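Long-range contact in ubiquitin-conjugating enzyme E2-21 kDa (Pichia angusta, PDB 5NL8), which acts as a ubiquitin-conjugating enzyme that takes ubiquitin from E1 as a thioester and attaches it to other proteins, probably serving peroxisome biogenesis: residues A[8-13]-A[133-138]. Sequence-based numbering, arbitrary orientation.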
loop_
_atom_site.group_PDB
_atom_site.type_symbol
_atom_site.label_atom_id
_atom_site.label_comp_id
_atom_site.label_asym_id
_atom_site.label_seq_id
_atom_site.Cartn_x
_atom_site.Cartn_y
_atom_site.Cartn_z
ATOM N N LYS A 8 23.893 -0.524 0.548
ATOM C CA LYS A 8 24.174 -0.343 1.964
ATOM C C LYS A 8 23.081 0.491 2.619
ATOM O O LYS A 8 22.599 0.168 3.707
ATOM C CB LYS A 8 25.542 0.313 2.156
ATOM C CG LYS A 8 26.252 -0.092 3.432
ATOM C CD LYS A 8 27.584 0.622 3.565
ATOM C CE LYS A 8 27.719 1.308 4.916
ATOM N NZ LYS A 8 26.625 2.288 5.164
ATOM N N ARG A 9 22.689 1.562 1.938
ATOM C CA ARG A 9 21.611 2.431 2.402
ATOM C C ARG A 9 20.292 1.671 2.512
ATOM O O ARG A 9 19.614 1.724 3.542
ATOM C CB ARG A 9 21.444 3.626 1.461
ATOM C CG ARG A 9 20.538 4.715 2.001
ATOM C CD ARG A 9 20.459 5.891 1.041
ATOM N NE ARG A 9 19.901 7.081 1.678
ATOM C CZ ARG A 9 18.608 7.393 1.681
ATOM N NH1 ARG A 9 17.731 6.601 1.081
ATOM N NH2 ARG A 9 18.191 8.498 2.286
ATOM N N LEU A 10 19.943 0.958 1.442
ATOM C CA LEU A 10 18.714 0.173 1.402
ATOM C C LEU A 10 18.673 -0.857 2.524
ATOM O O LEU A 10 17.644 -1.034 3.189
ATOM C CB LEU A 10 18.568 -0.521 0.045
ATOM C CG LEU A 10 18.124 0.379 -1.108
ATOM C CD1 LEU A 10 18.501 -0.232 -2.447
ATOM C CD2 LEU A 10 16.626 0.634 -1.037
ATOM N N LEU A 11 19.802 -1.526 2.738
ATOM C CA LEU A 11 19.902 -2.504 3.810
ATOM C C LEU A 11 19.696 -1.837 5.165
ATOM O O LEU A 11 18.934 -2.334 5.995
ATOM C CB LEU A 11 21.253 -3.218 3.771
ATOM C CG LEU A 11 21.504 -4.190 4.927
ATOM C CD1 LEU A 11 20.502 -5.333 4.905
ATOM C CD2 LEU A 11 22.928 -4.722 4.887
ATOM N N LYS A 12 20.361 -0.705 5.378
ATOM C CA LYS A 12 20.250 0.005 6.649
ATOM C C LYS A 12 18.801 0.390 6.934
ATOM O O LYS A 12 18.307 0.201 8.045
ATOM C CB LYS A 12 21.136 1.251 6.653
ATOM C CG LYS A 12 21.325 1.864 8.031
ATOM C CD LYS A 12 22.475 2.856 8.045
ATOM C CE LYS A 12 23.754 2.221 7.528
ATOM N NZ LYS A 12 24.511 1.547 8.615
ATOM N N GLU A 13 18.118 0.915 5.923
ATOM C CA GLU A 13 16.716 1.296 6.079
ATOM C C GLU A 13 15.834 0.088 6.397
ATOM O O GLU A 13 14.955 0.154 7.272
ATOM C CB GLU A 13 16.211 1.991 4.816
ATOM C CG GLU A 13 16.926 3.289 4.488
ATOM C CD GLU A 13 16.426 3.915 3.201
ATOM O OE1 GLU A 13 15.335 3.526 2.732
ATOM O OE2 GLU A 13 17.122 4.795 2.655
ATOM N N TRP A 133 14.211 11.346 2.490
ATOM C CA TRP A 133 13.171 10.343 2.689
ATOM C C TRP A 133 13.728 8.920 2.698
ATOM O O TRP A 133 14.786 8.645 2.130
ATOM C CB TRP A 133 12.095 10.469 1.608
ATOM C CG TRP A 133 11.123 11.593 1.835
ATOM C CD1 TRP A 133 11.421 12.907 2.039
ATOM C CD2 TRP A 133 9.694 11.496 1.862
ATOM N NE1 TRP A 133 10.267 13.636 2.202
ATOM C CE2 TRP A 133 9.193 12.793 2.096
ATOM C CE3 TRP A 133 8.790 10.440 1.715
ATOM C CZ2 TRP A 133 7.828 13.061 2.187
ATOM C CZ3 TRP A 133 7.434 10.708 1.804
ATOM C CH2 TRP A 133 6.967 12.008 2.039
ATOM N N THR A 134 12.996 8.021 3.347
ATOM C CA THR A 134 13.369 6.617 3.434
ATOM C C THR A 134 12.244 5.737 2.901
ATOM O O THR A 134 11.209 6.242 2.465
ATOM C CB THR A 134 13.683 6.205 4.880
ATOM O OG1 THR A 134 13.981 4.804 4.927
ATOM C CG2 THR A 134 12.487 6.477 5.770
ATOM N N LEU A 135 12.450 4.424 2.941
ATOM C CA LEU A 135 11.403 3.473 2.576
ATOM C C LEU A 135 10.218 3.600 3.526
ATOM O O LEU A 135 9.051 3.592 3.103
ATOM C CB LEU A 135 11.938 2.041 2.602
ATOM C CG LEU A 135 12.966 1.653 1.539
ATOM C CD1 LEU A 135 13.466 0.234 1.769
ATOM C CD2 LEU A 135 12.370 1.794 0.151
ATOM N N GLN A 136 10.536 3.719 4.812
ATOM C CA GLN A 136 9.525 3.846 5.852
ATOM C C GLN A 136 8.622 5.049 5.595
ATOM O O GLN A 136 7.396 4.949 5.691
ATOM C CB GLN A 136 10.183 3.961 7.230
ATOM C CG GLN A 136 9.188 4.036 8.376
ATOM C CD GLN A 136 9.859 4.211 9.720
ATOM O OE1 GLN A 136 11.057 3.974 9.860
ATOM N NE2 GLN A 136 9.090 4.635 10.717
ATOM N N SER A 137 9.229 6.179 5.250
ATOM C CA SER A 137 8.467 7.399 5.024
ATOM C C SER A 137 7.570 7.257 3.796
ATOM O O SER A 137 6.480 7.820 3.751
ATOM C CB SER A 137 9.400 8.605 4.877
ATOM O OG SER A 137 10.446 8.349 3.959
ATOM N N ALA A 138 8.020 6.492 2.806
ATOM C CA ALA A 138 7.208 6.242 1.620
ATOM C C ALA A 138 5.978 5.401 1.970
ATOM O O ALA A 138 4.847 5.725 1.568
ATOM C CB ALA A 138 8.035 5.561 0.542
#
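E13 points its carboxylate from helix 6-21 at T134 and L135, at the N-terminal end of helix 135-147. Its OE1 accepts a hydrogen bond from L135 N (3.0 Å). That N-H arrives from above the carboxylate plane, 44° out of it. T134, the N-cap residue, adds a weak hydrogen bond from OG1 to the same OE1, at 2.9 Å. T134 OG1 lies alongside the end of the E13 chain, 3.3 Å from E13 CG. With chi1 at 177°, the T134 hydroxyl is turned to E13 and stays 5.0 Å from S137 N, too far to cap that N-H. Y73, which also packs on R9 and L10, gives OE1 a third bond through its OH. OE1 of the buried E13 thus takes three hydrogen bonds, the one from T134 weak. The other oxygen, OE2, forms a salt bridge with R9 NH1 one turn earlier. The extended R9 chain then reaches W133 O edge-on, in the guanidinium plane, through a long, weak bond from NH2 (3.4 Å). Beside this polar network L10 CD2 meets L135 CD1 at 4.2 Å. With an alanine in place of E13, the L135 N-H and the R9 guanidinium would probably lose their carboxylate partner. A side-chain carboxylate receiving the first N-H of helix 135-147 here ties that helix to the N-terminal helix of the UBC fold.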